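Local atomic coordinates of C2 toxin component I (Clostridium botulinum, PDB entry 2J3Z), a protein that catalyses the ADP-ribosylation of actin as the enzymatic component of a binary clostridial toxin, carried into the host cell by a separate binding component. Residues F363-R368 with V419-E424; K27-K32 with G175-K180; G247-Y252 with E280-A285; S114-E119 with K204-I209. The protein carries 1 engineered substitution. One frame throughout, in Å; residues are numbered along the deposited sequence.

Contact 1: residues F363-R368 with V419-E424; sequences FIFRLR and VVIDAE
Two parallel neighbours in the five-stranded sheet of the C-terminal ADP-ribosyltransferase fold, strands 363-369 and 414-426, meet here in unbroken register from F363-V419 to R368-E424. Five backbone hydrogen bonds tie them, I364 N to V419 O leading and R368 N to A423 O closing the ladder; I421 N to I364 O is short at 2.6 Å. The sheet face bearing F363, F365, L367, V419, I421 and A423 is apolar. I421 divides its branches between the phenylalanines: CD1 lies 3.8 Å from F363 CB and close to the plane of that ring, while CG2 lies 3.7 Å from F365 CD1. F306, F332 and F398 extend this aromatic cluster.

The other face begins apolar, with I364 against V420, and becomes charged from R366 and D422 onward. The aliphatic chain of R366 is extended as far as NE, with CG anti to the backbone N (chi1 176°), and runs alongside D422, so that NH1 gives OD1 a 2.8 Å salt bridge. The bond lies nearly in the guanidinium plane and reaches the syn side of the carboxylate, though well out of its plane; the two planes are 77° apart. The remaining R366 nitrogens go to D220 and E218, and D422 OD2 to R402, opposite charges that probably favour the ionised forms of R366 and D422. R368 NH2 and E424 OE2 form a longer salt bridge (3.4 Å), and both groups also hydrogen-bond Q139, linking this sheet to the N-terminal half. A water beside the ion pair bridges the strands, donating to R366 O at 2.7 Å and to D422 OD1 at 2.9 Å.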
loop_
_atom_site.group_PDB
_atom_site.type_symbol
_atom_site.label_atom_id
_atom_site.label_comp_id
_atom_site.label_asym_id
_atom_site.label_seq_id
_atom_site.Cartn_x
_atom_site.Cartn_y
_atom_site.Cartn_z
ATOM N N PHE A 363 3.735 13.615 0.980
ATOM C CA PHE A 363 2.870 12.893 1.901
ATOM C C PHE A 363 1.718 12.329 1.066
ATOM O O PHE A 363 0.848 13.069 0.597
ATOM C CB PHE A 363 2.372 13.832 3.027
ATOM C CG PHE A 363 3.486 14.580 3.738
ATOM C CD1 PHE A 363 3.966 14.139 4.965
ATOM C CD2 PHE A 363 4.070 15.726 3.160
ATOM C CE1 PHE A 363 4.993 14.823 5.614
ATOM C CE2 PHE A 363 5.111 16.402 3.787
ATOM C CZ PHE A 363 5.573 15.955 5.025
ATOM N N ILE A 364 1.738 11.014 0.884
ATOM C CA ILE A 364 0.888 10.327 -0.046
ATOM C C ILE A 364 -0.069 9.555 0.792
ATOM O O ILE A 364 0.294 8.499 1.293
ATOM C CB ILE A 364 1.698 9.312 -0.920
ATOM C CG1 ILE A 364 2.872 9.987 -1.640
ATOM C CG2 ILE A 364 0.786 8.609 -1.934
ATOM C CD1 ILE A 364 4.026 9.015 -2.031
ATOM N N PHE A 365 -1.275 10.098 0.983
ATOM C CA PHE A 365 -2.344 9.376 1.647
ATOM C C PHE A 365 -2.863 8.237 0.743
ATOM O O PHE A 365 -3.295 8.473 -0.402
ATOM C CB PHE A 365 -3.508 10.308 1.936
ATOM C CG PHE A 365 -3.317 11.198 3.130
ATOM C CD1 PHE A 365 -3.213 10.660 4.418
ATOM C CD2 PHE A 365 -3.290 12.585 2.971
ATOM C CE1 PHE A 365 -3.069 11.495 5.529
ATOM C CE2 PHE A 365 -3.130 13.427 4.083
ATOM C CZ PHE A 365 -3.028 12.877 5.358
ATOM N N ARG A 366 -2.811 7.019 1.256
ATOM C CA ARG A 366 -3.361 5.864 0.575
ATOM C C ARG A 366 -4.588 5.483 1.403
ATOM O O ARG A 366 -4.482 4.893 2.498
ATOM C CB ARG A 366 -2.329 4.743 0.480
ATOM C CG ARG A 366 -2.822 3.450 -0.126
ATOM C CD ARG A 366 -1.644 2.453 -0.390
ATOM N NE ARG A 366 -2.133 1.191 -0.920
ATOM C CZ ARG A 366 -2.459 0.124 -0.180
ATOM N NH1 ARG A 366 -2.327 0.160 1.146
ATOM N NH2 ARG A 366 -2.920 -0.994 -0.764
ATOM N N LEU A 367 -5.749 5.836 0.839
ATOM C CA LEU A 367 -7.013 5.908 1.563
ATOM C C LEU A 367 -7.893 4.745 1.250
ATOM O O LEU A 367 -8.217 4.505 0.101
ATOM C CB LEU A 367 -7.765 7.183 1.164
ATOM C CG LEU A 367 -7.631 8.526 1.894
ATOM C CD1 LEU A 367 -6.555 8.635 2.996
ATOM C CD2 LEU A 367 -7.471 9.611 0.872
ATOM N N ARG A 368 -8.288 4.033 2.294
ATOM C CA ARG A 368 -9.240 2.968 2.159
ATOM C C ARG A 368 -10.609 3.605 2.261
ATOM O O ARG A 368 -11.017 4.064 3.340
ATOM C CB ARG A 368 -9.065 1.896 3.252
ATOM C CG ARG A 368 -9.943 0.656 2.999
ATOM C CD ARG A 368 -9.830 -0.470 4.040
ATOM N NE ARG A 368 -8.451 -0.928 4.201
ATOM C CZ ARG A 368 -7.819 -1.053 5.377
ATOM N NH1 ARG A 368 -6.550 -1.480 5.431
ATOM N NH2 ARG A 368 -8.455 -0.768 6.510
ATOM N N VAL A 419 6.552 9.677 1.799
ATOM C CA VAL A 419 5.969 8.702 2.691
ATOM C C VAL A 419 4.616 8.278 2.204
ATOM O O VAL A 419 3.766 9.137 1.881
ATOM C CB VAL A 419 5.924 9.163 4.165
ATOM C CG1 VAL A 419 7.346 9.149 4.770
ATOM C CG2 VAL A 419 5.232 10.534 4.357
ATOM N N VAL A 420 4.422 6.956 2.133
ATOM C CA VAL A 420 3.097 6.416 1.826
ATOM C C VAL A 420 2.323 6.276 3.146
ATOM O O VAL A 420 2.680 5.491 4.036
ATOM C CB VAL A 420 3.150 5.100 1.023
ATOM C CG1 VAL A 420 1.728 4.577 0.735
ATOM C CG2 VAL A 420 3.938 5.301 -0.285
ATOM N N ILE A 421 1.265 7.057 3.268
ATOM C CA ILE A 421 0.509 7.133 4.521
ATOM C C ILE A 421 -0.788 6.368 4.345
ATOM O O ILE A 421 -1.745 6.858 3.732
ATOM C CB ILE A 421 0.245 8.597 4.914
ATOM C CG1 ILE A 421 1.565 9.348 5.028
ATOM C CG2 ILE A 421 -0.555 8.702 6.193
ATOM C CD1 ILE A 421 1.381 10.870 5.247
ATOM N N ASP A 422 -0.805 5.148 4.878
ATOM C CA ASP A 422 -1.995 4.330 4.896
ATOM C C ASP A 422 -3.010 4.817 5.916
ATOM O O ASP A 422 -2.731 4.842 7.123
ATOM C CB ASP A 422 -1.626 2.875 5.185
ATOM C CG ASP A 422 -1.135 2.160 3.948
ATOM O OD1 ASP A 422 -1.832 2.267 2.917
ATOM O OD2 ASP A 422 -0.073 1.498 4.002
ATOM N N ALA A 423 -4.195 5.189 5.421
ATOM C CA ALA A 423 -5.286 5.593 6.287
ATOM C C ALA A 423 -6.612 5.084 5.747
ATOM O O ALA A 423 -6.768 4.858 4.529
ATOM C CB ALA A 423 -5.331 7.154 6.462
ATOM N N GLU A 424 -7.527 4.905 6.693
ATOM C CA GLU A 424 -8.935 4.675 6.451
ATOM C C GLU A 424 -9.738 5.970 6.449
ATOM O O GLU A 424 -9.650 6.762 7.397
ATOM C CB GLU A 424 -9.499 3.841 7.579
ATOM C CG GLU A 424 -8.980 2.423 7.623
ATOM C CD GLU A 424 -9.691 1.626 8.692
ATOM O OE1 GLU A 424 -10.946 1.693 8.803
ATOM O OE2 GLU A 424 -8.975 0.942 9.429
HETATM O O HOH W 1 -4.726 2.256 3.108
#

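Contact 2: residues K27-K32 with G175-K180; sequences KRWFTK and GVLNDK
A helix laid over the edge strand of the N-terminal eight-stranded sheet makes this contact, and W29 and F30 near the end of helix 15-31 do the touching. The W29 six-membered ring lies with one face over G175 CA in a CH-pi contact. Having no side chain, G175 lets the indole settle onto the backbone itself, and W29 CE3 comes to 3.3 Å from V176 N. The indole reaches the strand because CG stands anti to the backbone N (chi1 -174°), and its pose is fixed from the far end by NE1, which hydrogen-bonds A88 O.

F30 meets the strand two residues further along, at L177. L177 CD2 sits at the edge of the phenyl ring, close to its plane, 3.9 Å from F30 CZ, with the two side chains at about a right angle; the same methyl lies 4.1 Å from W29 CZ3. One leucine branch thus fits beside both aromatic rings, and no hydrogen bond joins the two segments.

The axes of the two short segments, helix 27-31 and strand 175-179, pass 7.9 Å apart at a signed angle of -123°. On its inner side the edge strand pairs with strand 182-187, G175 bonding L186 and L177 bonding S184, while E26, a turn before F30, accepts the backbone N-H of N178. Helix 35-42 flanks the aromatic pair: V41 packs on both W29 and F30, and E38 and N42 touch F30.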
loop_
_atom_site.group_PDB
_atom_site.type_symbol
_atom_site.label_atom_id
_atom_site.label_comp_id
_atom_site.label_asym_id
_atom_site.label_seq_id
_atom_site.Cartn_x
_atom_site.Cartn_y
_atom_site.Cartn_z
ATOM N N LYS A 27 14.840 -25.607 -10.270
ATOM C CA LYS A 27 15.441 -26.029 -11.526
ATOM C C LYS A 27 14.401 -25.940 -12.634
ATOM O O LYS A 27 14.681 -25.431 -13.721
ATOM C CB LYS A 27 16.018 -27.457 -11.432
ATOM C CG LYS A 27 16.581 -28.019 -12.759
ATOM C CD LYS A 27 17.111 -29.456 -12.594
ATOM C CE LYS A 27 17.810 -29.961 -13.871
ATOM N NZ LYS A 27 18.395 -31.345 -13.738
ATOM N N ARG A 28 13.201 -26.423 -12.321
ATOM C CA ARG A 28 12.067 -26.476 -13.234
ATOM C C ARG A 28 11.665 -25.067 -13.654
ATOM O O ARG A 28 11.467 -24.802 -14.832
ATOM C CB ARG A 28 10.915 -27.224 -12.554
ATOM C CG ARG A 28 9.724 -27.586 -13.422
ATOM C CD ARG A 28 8.839 -28.618 -12.724
ATOM N NE ARG A 28 9.484 -29.930 -12.720
ATOM C CZ ARG A 28 9.073 -30.995 -12.019
ATOM N NH1 ARG A 28 8.001 -30.929 -11.221
ATOM N NH2 ARG A 28 9.745 -32.142 -12.118
ATOM N N TRP A 29 11.580 -24.159 -12.696
ATOM C CA TRP A 29 11.242 -22.761 -12.981
ATOM C C TRP A 29 12.336 -22.107 -13.806
ATOM O O TRP A 29 12.078 -21.493 -14.834
ATOM C CB TRP A 29 11.089 -21.991 -11.682
ATOM C CG TRP A 29 10.611 -20.589 -11.825
ATOM C CD1 TRP A 29 9.811 -20.070 -12.815
ATOM C CD2 TRP A 29 10.830 -19.516 -10.889
ATOM N NE1 TRP A 29 9.534 -18.729 -12.551
ATOM C CE2 TRP A 29 10.150 -18.370 -11.383
ATOM C CE3 TRP A 29 11.549 -19.410 -9.693
ATOM C CZ2 TRP A 29 10.175 -17.131 -10.720
ATOM C CZ3 TRP A 29 11.570 -18.165 -9.030
ATOM C CH2 TRP A 29 10.879 -17.046 -9.547
ATOM N N PHE A 30 13.561 -22.252 -13.325
ATOM C CA PHE A 30 14.726 -21.689 -13.964
ATOM C C PHE A 30 14.849 -22.142 -15.408
ATOM O O PHE A 30 15.428 -21.423 -16.238
ATOM C CB PHE A 30 15.998 -22.008 -13.156
ATOM C CG PHE A 30 16.220 -21.075 -11.953
ATOM C CD1 PHE A 30 15.153 -20.405 -11.346
ATOM C CD2 PHE A 30 17.500 -20.887 -11.425
ATOM C CE1 PHE A 30 15.355 -19.561 -10.240
ATOM C CE2 PHE A 30 17.709 -20.041 -10.322
ATOM C CZ PHE A 30 16.641 -19.382 -9.734
ATOM N N THR A 31 14.296 -23.304 -15.734
ATOM C CA THR A 31 14.413 -23.779 -17.124
ATOM C C THR A 31 13.415 -23.019 -18.015
ATOM O O THR A 31 13.658 -22.807 -19.189
ATOM C CB THR A 31 14.249 -25.311 -17.265
ATOM O OG1 THR A 31 13.025 -25.702 -16.641
ATOM C CG2 THR A 31 15.381 -26.048 -16.588
ATOM N N LYS A 32 12.308 -22.607 -17.423
ATOM C CA LYS A 32 11.288 -21.809 -18.094
ATOM C C LYS A 32 11.743 -20.385 -18.322
ATOM O O LYS A 32 11.060 -19.651 -19.016
ATOM C CB LYS A 32 9.994 -21.746 -17.260
ATOM C CG LYS A 32 9.332 -23.079 -17.009
ATOM C CD LYS A 32 8.034 -22.898 -16.253
ATOM C CE LYS A 32 7.310 -24.226 -16.115
ATOM N NZ LYS A 32 5.949 -24.093 -15.538
ATOM N N GLY A 175 7.218 -18.568 -8.025
ATOM C CA GLY A 175 8.443 -19.274 -8.311
ATOM C C GLY A 175 8.946 -19.882 -7.025
ATOM O O GLY A 175 8.457 -19.561 -5.931
ATOM N N VAL A 176 9.899 -20.800 -7.150
ATOM C CA VAL A 176 10.524 -21.345 -5.959
ATOM C C VAL A 176 12.027 -21.098 -5.994
ATOM O O VAL A 176 12.711 -21.313 -7.025
ATOM C CB VAL A 176 10.205 -22.846 -5.647
ATOM C CG1 VAL A 176 8.715 -23.170 -5.752
ATOM C CG2 VAL A 176 10.930 -23.724 -6.542
ATOM N N LEU A 177 12.502 -20.623 -4.846
ATOM C CA LEU A 177 13.903 -20.391 -4.615
ATOM C C LEU A 177 14.375 -21.330 -3.529
ATOM O O LEU A 177 13.749 -21.490 -2.457
ATOM C CB LEU A 177 14.167 -18.928 -4.242
ATOM C CG LEU A 177 13.870 -17.904 -5.348
ATOM C CD1 LEU A 177 13.867 -16.473 -4.793
ATOM C CD2 LEU A 177 14.839 -18.051 -6.521
ATOM N N ASN A 178 15.490 -21.960 -3.850
ATOM C CA ASN A 178 16.172 -22.858 -2.966
ATOM C C ASN A 178 17.574 -22.300 -2.730
ATOM O O ASN A 178 18.398 -22.299 -3.640
ATOM C CB ASN A 178 16.227 -24.226 -3.646
ATOM C CG ASN A 178 16.850 -25.279 -2.789
ATOM O OD1 ASN A 178 17.994 -25.663 -2.989
ATOM N ND2 ASN A 178 16.102 -25.765 -1.831
ATOM N N ASP A 179 17.829 -21.778 -1.536
ATOM C CA ASP A 179 19.203 -21.443 -1.134
ATOM C C ASP A 179 19.472 -21.749 0.322
ATOM O O ASP A 179 18.687 -21.377 1.207
ATOM C CB ASP A 179 19.575 -19.965 -1.397
ATOM C CG ASP A 179 18.887 -18.997 -0.439
ATOM O OD1 ASP A 179 17.863 -19.388 0.137
ATOM O OD2 ASP A 179 19.351 -17.851 -0.258
ATOM N N LYS A 180 20.587 -22.432 0.553
ATOM C CA LYS A 180 21.210 -22.464 1.870
ATOM C C LYS A 180 20.180 -22.656 3.005
ATOM O O LYS A 180 19.945 -21.747 3.831
ATOM C CB LYS A 180 21.963 -21.138 2.064
ATOM C CG LYS A 180 23.438 -21.273 2.363
ATOM C CD LYS A 180 23.922 -20.038 3.121
ATOM C CE LYS A 180 23.696 -20.207 4.641
ATOM N NZ LYS A 180 23.504 -18.881 5.319
#

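Contact 3: residues G247-Y252 with E280-A285; sequences GALEGY and ELISSA
I282 and Y252 cross at about a right angle, the isoleucine advancing its CD1 methyl to 3.8 Å from Y252 CB and lying oblique to the tyrosine ring. The two branches of I282 do different work. CG1, set beside the backbone N and anti to the carbonyl carbon (chi1 -59°), rests 3.4 Å from A248 O and carries CD1 on to the tyrosine; CG2 turns to L249, whose CD1 is 4.2 Å away. A248 O is also the acceptor of the Y252 N-H within its own helix, so the isoleucine packs against a carbonyl already satisfied. Beside it, A248 CB faces L281 CB at 3.4 Å, tighter than an ordinary methyl-methylene contact, with I282 CG1 at 4.0 Å from the same methyl.

Helices 243-265 and 273-286 form a consecutive, nearly perpendicular helix pair in the C-terminal ADP-ribosyltransferase half. Over 247-252 and 280-285 the axes cross at -103°, 8.3 Å apart at closest, a close spacing to which the small A248 probably contributes, and the alpha carbons of L249 and I282 come within 5.2 Å. No hydrogen bond joins the two segments; the side chains that meet do so through carbon.

Beyond them, I260, from a later part of helix 243-265, touches both Y252 and I282, and F346 packs on I282 while meeting the tyrosine ring edge-to-face. L391 of strand 389-392 lies against L249 and Y252. The phenolic oxygen of Y252 hydrogen-bonds N261 OD1 and also a glycerol, probably picked up from the crystallisation liquor.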
loop_
_atom_site.group_PDB
_atom_site.type_symbol
_atom_site.label_atom_id
_atom_site.label_comp_id
_atom_site.label_asym_id
_atom_site.label_seq_id
_atom_site.Cartn_x
_atom_site.Cartn_y
_atom_site.Cartn_z
ATOM N N GLY A 247 -25.756 21.192 -10.779
ATOM C CA GLY A 247 -25.311 22.580 -10.768
ATOM C C GLY A 247 -24.384 22.884 -9.599
ATOM O O GLY A 247 -23.320 23.465 -9.800
ATOM N N ALA A 248 -24.775 22.477 -8.388
ATOM C CA ALA A 248 -23.979 22.733 -7.183
ATOM C C ALA A 248 -22.617 22.046 -7.239
ATOM O O ALA A 248 -21.607 22.650 -6.870
ATOM C CB ALA A 248 -24.741 22.341 -5.921
ATOM N N LEU A 249 -22.606 20.799 -7.704
ATOM C CA LEU A 249 -21.373 20.031 -7.894
ATOM C C LEU A 249 -20.495 20.571 -9.034
ATOM O O LEU A 249 -19.311 20.773 -8.825
ATOM C CB LEU A 249 -21.660 18.532 -8.096
ATOM C CG LEU A 249 -20.451 17.613 -8.370
ATOM C CD1 LEU A 249 -19.402 17.640 -7.209
ATOM C CD2 LEU A 249 -20.914 16.186 -8.675
ATOM N N GLU A 250 -21.063 20.780 -10.223
ATOM C CA GLU A 250 -20.344 21.417 -11.331
ATOM C C GLU A 250 -19.687 22.736 -10.908
ATOM O O GLU A 250 -18.563 23.036 -11.327
ATOM C CB GLU A 250 -21.283 21.684 -12.518
ATOM C CG GLU A 250 -21.388 20.510 -13.503
ATOM C CD GLU A 250 -22.449 20.694 -14.599
ATOM O OE1 GLU A 250 -22.668 19.708 -15.341
ATOM O OE2 GLU A 250 -23.067 21.789 -14.738
ATOM N N GLY A 251 -20.407 23.511 -10.085
ATOM C CA GLY A 251 -19.948 24.814 -9.589
ATOM C C GLY A 251 -18.735 24.633 -8.703
ATOM O O GLY A 251 -17.762 25.387 -8.824
ATOM N N TYR A 252 -18.804 23.629 -7.821
ATOM C CA TYR A 252 -17.715 23.318 -6.919
ATOM C C TYR A 252 -16.499 22.953 -7.757
ATOM O O TYR A 252 -15.397 23.482 -7.549
ATOM C CB TYR A 252 -18.064 22.153 -5.980
ATOM C CG TYR A 252 -16.884 21.742 -5.115
ATOM C CD1 TYR A 252 -16.616 22.401 -3.911
ATOM C CD2 TYR A 252 -16.006 20.723 -5.521
ATOM C CE1 TYR A 252 -15.531 22.039 -3.130
ATOM C CE2 TYR A 252 -14.919 20.363 -4.747
ATOM C CZ TYR A 252 -14.685 21.024 -3.563
ATOM O OH TYR A 252 -13.602 20.679 -2.804
ATOM N N GLU A 280 -24.688 22.222 1.110
ATOM C CA GLU A 280 -25.769 21.271 1.379
ATOM C C GLU A 280 -26.079 20.425 0.139
ATOM O O GLU A 280 -26.209 19.209 0.231
ATOM C CB GLU A 280 -27.029 22.007 1.877
ATOM C CG GLU A 280 -28.222 21.116 2.241
ATOM C CD GLU A 280 -29.358 21.856 3.006
ATOM O OE1 GLU A 280 -29.539 23.100 2.880
ATOM O OE2 GLU A 280 -30.095 21.166 3.742
ATOM N N LEU A 281 -26.199 21.098 -1.004
ATOM C CA LEU A 281 -26.485 20.476 -2.311
ATOM C C LEU A 281 -25.333 19.613 -2.862
ATOM O O LEU A 281 -25.575 18.613 -3.530
ATOM C CB LEU A 281 -26.867 21.566 -3.324
ATOM C CG LEU A 281 -28.286 21.883 -3.807
ATOM C CD1 LEU A 281 -29.398 21.316 -2.963
ATOM C CD2 LEU A 281 -28.445 23.399 -3.931
ATOM N N ILE A 282 -24.095 20.014 -2.601
ATOM C CA ILE A 282 -22.930 19.209 -3.011
ATOM C C ILE A 282 -22.838 17.913 -2.201
ATOM O O ILE A 282 -22.533 16.860 -2.742
ATOM C CB ILE A 282 -21.579 19.977 -2.913
ATOM C CG1 ILE A 282 -21.584 21.247 -3.788
ATOM C CG2 ILE A 282 -20.414 19.061 -3.342
ATOM C CD1 ILE A 282 -20.736 22.378 -3.236
ATOM N N SER A 283 -23.128 18.002 -0.903
ATOM C CA SER A 283 -23.051 16.855 -0.017
ATOM C C SER A 283 -24.142 15.884 -0.420
ATOM O O SER A 283 -23.924 14.674 -0.518
ATOM C CB SER A 283 -23.208 17.309 1.430
ATOM O OG SER A 283 -22.011 17.889 1.887
ATOM N N SER A 284 -25.307 16.462 -0.684
ATOM C CA SER A 284 -26.502 15.751 -1.154
ATOM C C SER A 284 -26.198 14.951 -2.439
ATOM O O SER A 284 -26.602 13.793 -2.550
ATOM C CB SER A 284 -27.636 16.770 -1.353
ATOM O OG SER A 284 -28.736 16.220 -2.031
ATOM N N ALA A 285 -25.468 15.568 -3.375
ATOM C CA ALA A 285 -25.036 14.926 -4.625
ATOM C C ALA A 285 -24.142 13.728 -4.369
ATOM O O ALA A 285 -24.250 12.698 -5.047
ATOM C CB ALA A 285 -24.295 15.917 -5.509
#

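Contact 4: residues S114-E119 with K204-I209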
loop_
_atom_site.group_PDB
_atom_site.type_symbol
_atom_site.label_atom_id
_atom_site.label_comp_id
_atom_site.label_asym_id
_atom_site.label_seq_id
_atom_site.Cartn_x
_atom_site.Cartn_y
_atom_site.Cartn_z
ATOM N N SER A 114 9.267 -1.407 19.852
ATOM C CA SER A 114 10.002 -2.669 20.004
ATOM C C SER A 114 9.063 -3.755 20.449
ATOM O O SER A 114 8.317 -3.580 21.434
ATOM C CB SER A 114 11.055 -2.563 21.112
ATOM O OG SER A 114 11.605 -1.269 21.185
ATOM N N ILE A 115 9.113 -4.881 19.752
ATOM C CA ILE A 115 8.304 -6.020 20.154
ATOM C C ILE A 115 9.034 -6.741 21.275
ATOM O O ILE A 115 8.476 -6.939 22.373
ATOM C CB ILE A 115 7.913 -6.905 18.940
ATOM C CG1 ILE A 115 6.888 -6.152 18.082
ATOM C CG2 ILE A 115 7.348 -8.257 19.392
ATOM C CD1 ILE A 115 6.687 -6.708 16.714
ATOM N N ARG A 116 10.291 -7.090 21.015
ATOM C CA ARG A 116 11.092 -7.791 22.015
ATOM C C ARG A 116 11.792 -6.815 22.953
ATOM O O ARG A 116 11.975 -5.641 22.624
ATOM C CB ARG A 116 12.079 -8.773 21.363
ATOM C CG ARG A 116 11.378 -9.949 20.685
ATOM C CD ARG A 116 12.262 -11.170 20.447
ATOM N NE ARG A 116 12.985 -11.075 19.183
ATOM C CZ ARG A 116 12.855 -11.891 18.138
ATOM N NH1 ARG A 116 12.031 -12.926 18.156
ATOM N NH2 ARG A 116 13.579 -11.665 17.053
ATOM N N ASP A 117 12.165 -7.299 24.134
ATOM C CA ASP A 117 12.974 -6.509 25.055
ATOM C C ASP A 117 14.180 -5.920 24.311
ATOM O O ASP A 117 14.819 -6.565 23.476
ATOM C CB ASP A 117 13.410 -7.337 26.271
ATOM C CG ASP A 117 14.529 -8.305 25.946
ATOM O OD1 ASP A 117 14.318 -9.266 25.173
ATOM O OD2 ASP A 117 15.629 -8.081 26.476
ATOM N N VAL A 118 14.461 -4.666 24.613
ATOM C CA VAL A 118 15.521 -3.919 23.938
ATOM C C VAL A 118 16.924 -4.541 24.129
ATOM O O VAL A 118 17.673 -4.689 23.159
ATOM C CB VAL A 118 15.436 -2.411 24.358
ATOM C CG1 VAL A 118 16.769 -1.670 24.176
ATOM C CG2 VAL A 118 14.270 -1.716 23.596
ATOM N N GLU A 119 17.260 -4.928 25.357
ATOM C CA GLU A 119 18.590 -5.489 25.629
ATOM C C GLU A 119 18.890 -6.869 25.004
ATOM O O GLU A 119 19.845 -6.999 24.214
ATOM C CB GLU A 119 18.900 -5.478 27.125
ATOM C CG GLU A 119 17.759 -5.013 27.995
ATOM C CD GLU A 119 17.701 -3.501 28.082
ATOM O OE1 GLU A 119 16.832 -2.894 27.420
ATOM O OE2 GLU A 119 18.545 -2.924 28.803
ATOM N N LYS A 204 13.271 -21.909 20.623
ATOM C CA LYS A 204 14.696 -21.881 20.965
ATOM C C LYS A 204 15.013 -20.736 21.912
ATOM O O LYS A 204 15.969 -19.984 21.703
ATOM C CB LYS A 204 15.590 -21.856 19.709
ATOM C CG LYS A 204 15.420 -23.092 18.813
ATOM C CD LYS A 204 16.734 -23.582 18.224
ATOM C CE LYS A 204 17.568 -24.319 19.282
ATOM N NZ LYS A 204 18.565 -25.253 18.683
ATOM N N GLY A 205 14.183 -20.624 22.955
ATOM C CA GLY A 205 14.300 -19.567 23.957
ATOM C C GLY A 205 13.901 -18.167 23.514
ATOM O O GLY A 205 13.840 -17.273 24.349
ATOM N N LYS A 206 13.636 -17.974 22.220
ATOM C CA LYS A 206 13.217 -16.680 21.676
ATOM C C LYS A 206 11.715 -16.558 21.475
ATOM O O LYS A 206 11.079 -17.477 20.954
ATOM C CB LYS A 206 13.913 -16.399 20.344
ATOM C CG LYS A 206 15.140 -15.521 20.467
ATOM C CD LYS A 206 15.601 -15.021 19.103
ATOM C CE LYS A 206 16.340 -13.700 19.239
ATOM N NZ LYS A 206 17.476 -13.729 20.208
ATOM N N ASP A 207 11.157 -15.415 21.872
ATOM C CA ASP A 207 9.718 -15.152 21.721
ATOM C C ASP A 207 9.360 -14.568 20.369
ATOM O O ASP A 207 10.068 -13.682 19.855
ATOM C CB ASP A 207 9.192 -14.217 22.808
ATOM C CG ASP A 207 9.095 -14.885 24.129
ATOM O OD1 ASP A 207 9.319 -16.108 24.188
ATOM O OD2 ASP A 207 8.785 -14.190 25.116
ATOM N N TYR A 208 8.263 -15.074 19.802
ATOM C CA TYR A 208 7.701 -14.471 18.611
ATOM C C TYR A 208 6.217 -14.258 18.790
ATOM O O TYR A 208 5.570 -14.937 19.589
ATOM C CB TYR A 208 7.919 -15.309 17.357
ATOM C CG TYR A 208 9.344 -15.698 17.034
ATOM C CD1 TYR A 208 9.976 -15.178 15.901
ATOM C CD2 TYR A 208 10.030 -16.644 17.803
ATOM C CE1 TYR A 208 11.266 -15.545 15.578
ATOM C CE2 TYR A 208 11.328 -17.019 17.487
ATOM C CZ TYR A 208 11.935 -16.466 16.377
ATOM O OH TYR A 208 13.223 -16.822 16.040
ATOM N N ILE A 209 5.701 -13.274 18.067
ATOM C CA ILE A 209 4.257 -13.148 17.877
ATOM C C ILE A 209 3.906 -13.987 16.639
ATOM O O ILE A 209 4.310 -13.663 15.510
ATOM C CB ILE A 209 3.797 -11.669 17.735
ATOM C CG1 ILE A 209 4.109 -10.919 19.032
ATOM C CG2 ILE A 209 2.293 -11.606 17.421
ATOM C CD1 ILE A 209 3.862 -9.440 18.982
#
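R116 sets its guanidinium upright on the Y208 ring, the two planes 88° apart, with NH1 over the ring centre and 3.8 Å from Y208 CE1. The pair forms a cation-pi contact in which CZ lies 5.0 Å from the ring centroid. The same NH1 donates to D207 O at 2.7 Å (155° at the hydrogen), a bond that keeps nearly to the guanidinium plane although the donor is tilted from the plane of the carbonyl. A bend in the arginine chain at chi3 (-87°) turns the group toward the strand. Over one guanidinium face lies K206 CE, 4.1 Å from R116 CZ, the lysine crossing at about a right angle.

Next to this polar site, I115 CG2 meets I209 CD1 at 3.7 Å, and V162 touches both isoleucines. The contact ties the loop following strand 98-102 to the start of strand 206-216, just past the tight turn from strand 192-203 in the N-terminal sheet. A bound cobalt ion lies about 4 Å from the I115 side chain.

D121 OD1 makes a salt bridge with R116 NE and probably offsets the positive charge that R116 and K206 bring together. With NE held by a carboxylate, and NH1 bonded to the D207 carbonyl while it lies over the face of the Y208 ring, the guanidinium has little freedom to rotate, and its charge is probably well stabilised.

Overall arrangement
Contacts 2 and 4 belong to the N-terminal half, and contacts 3 and 1 to the C-terminal half. The segments of contacts 2 and 4 alternate along the chain and both reach the eight-stranded sheet, contact 2 at its edge strand 175-179 and contact 4 at strand 206-216, with centres about 33 Å apart. Further along the chain comes contact 3, within a local helix pair, and then contact 1, in the five-stranded sheet; their centres are about 26 Å apart. Contact 1 lies nearest the middle of the molecule, 8 Å from its centre, whereas the centres of contacts 2 and 3 are 57 Å apart on opposite sides, consistent with two ADP-ribosyltransferase-like halves joined near contact 1.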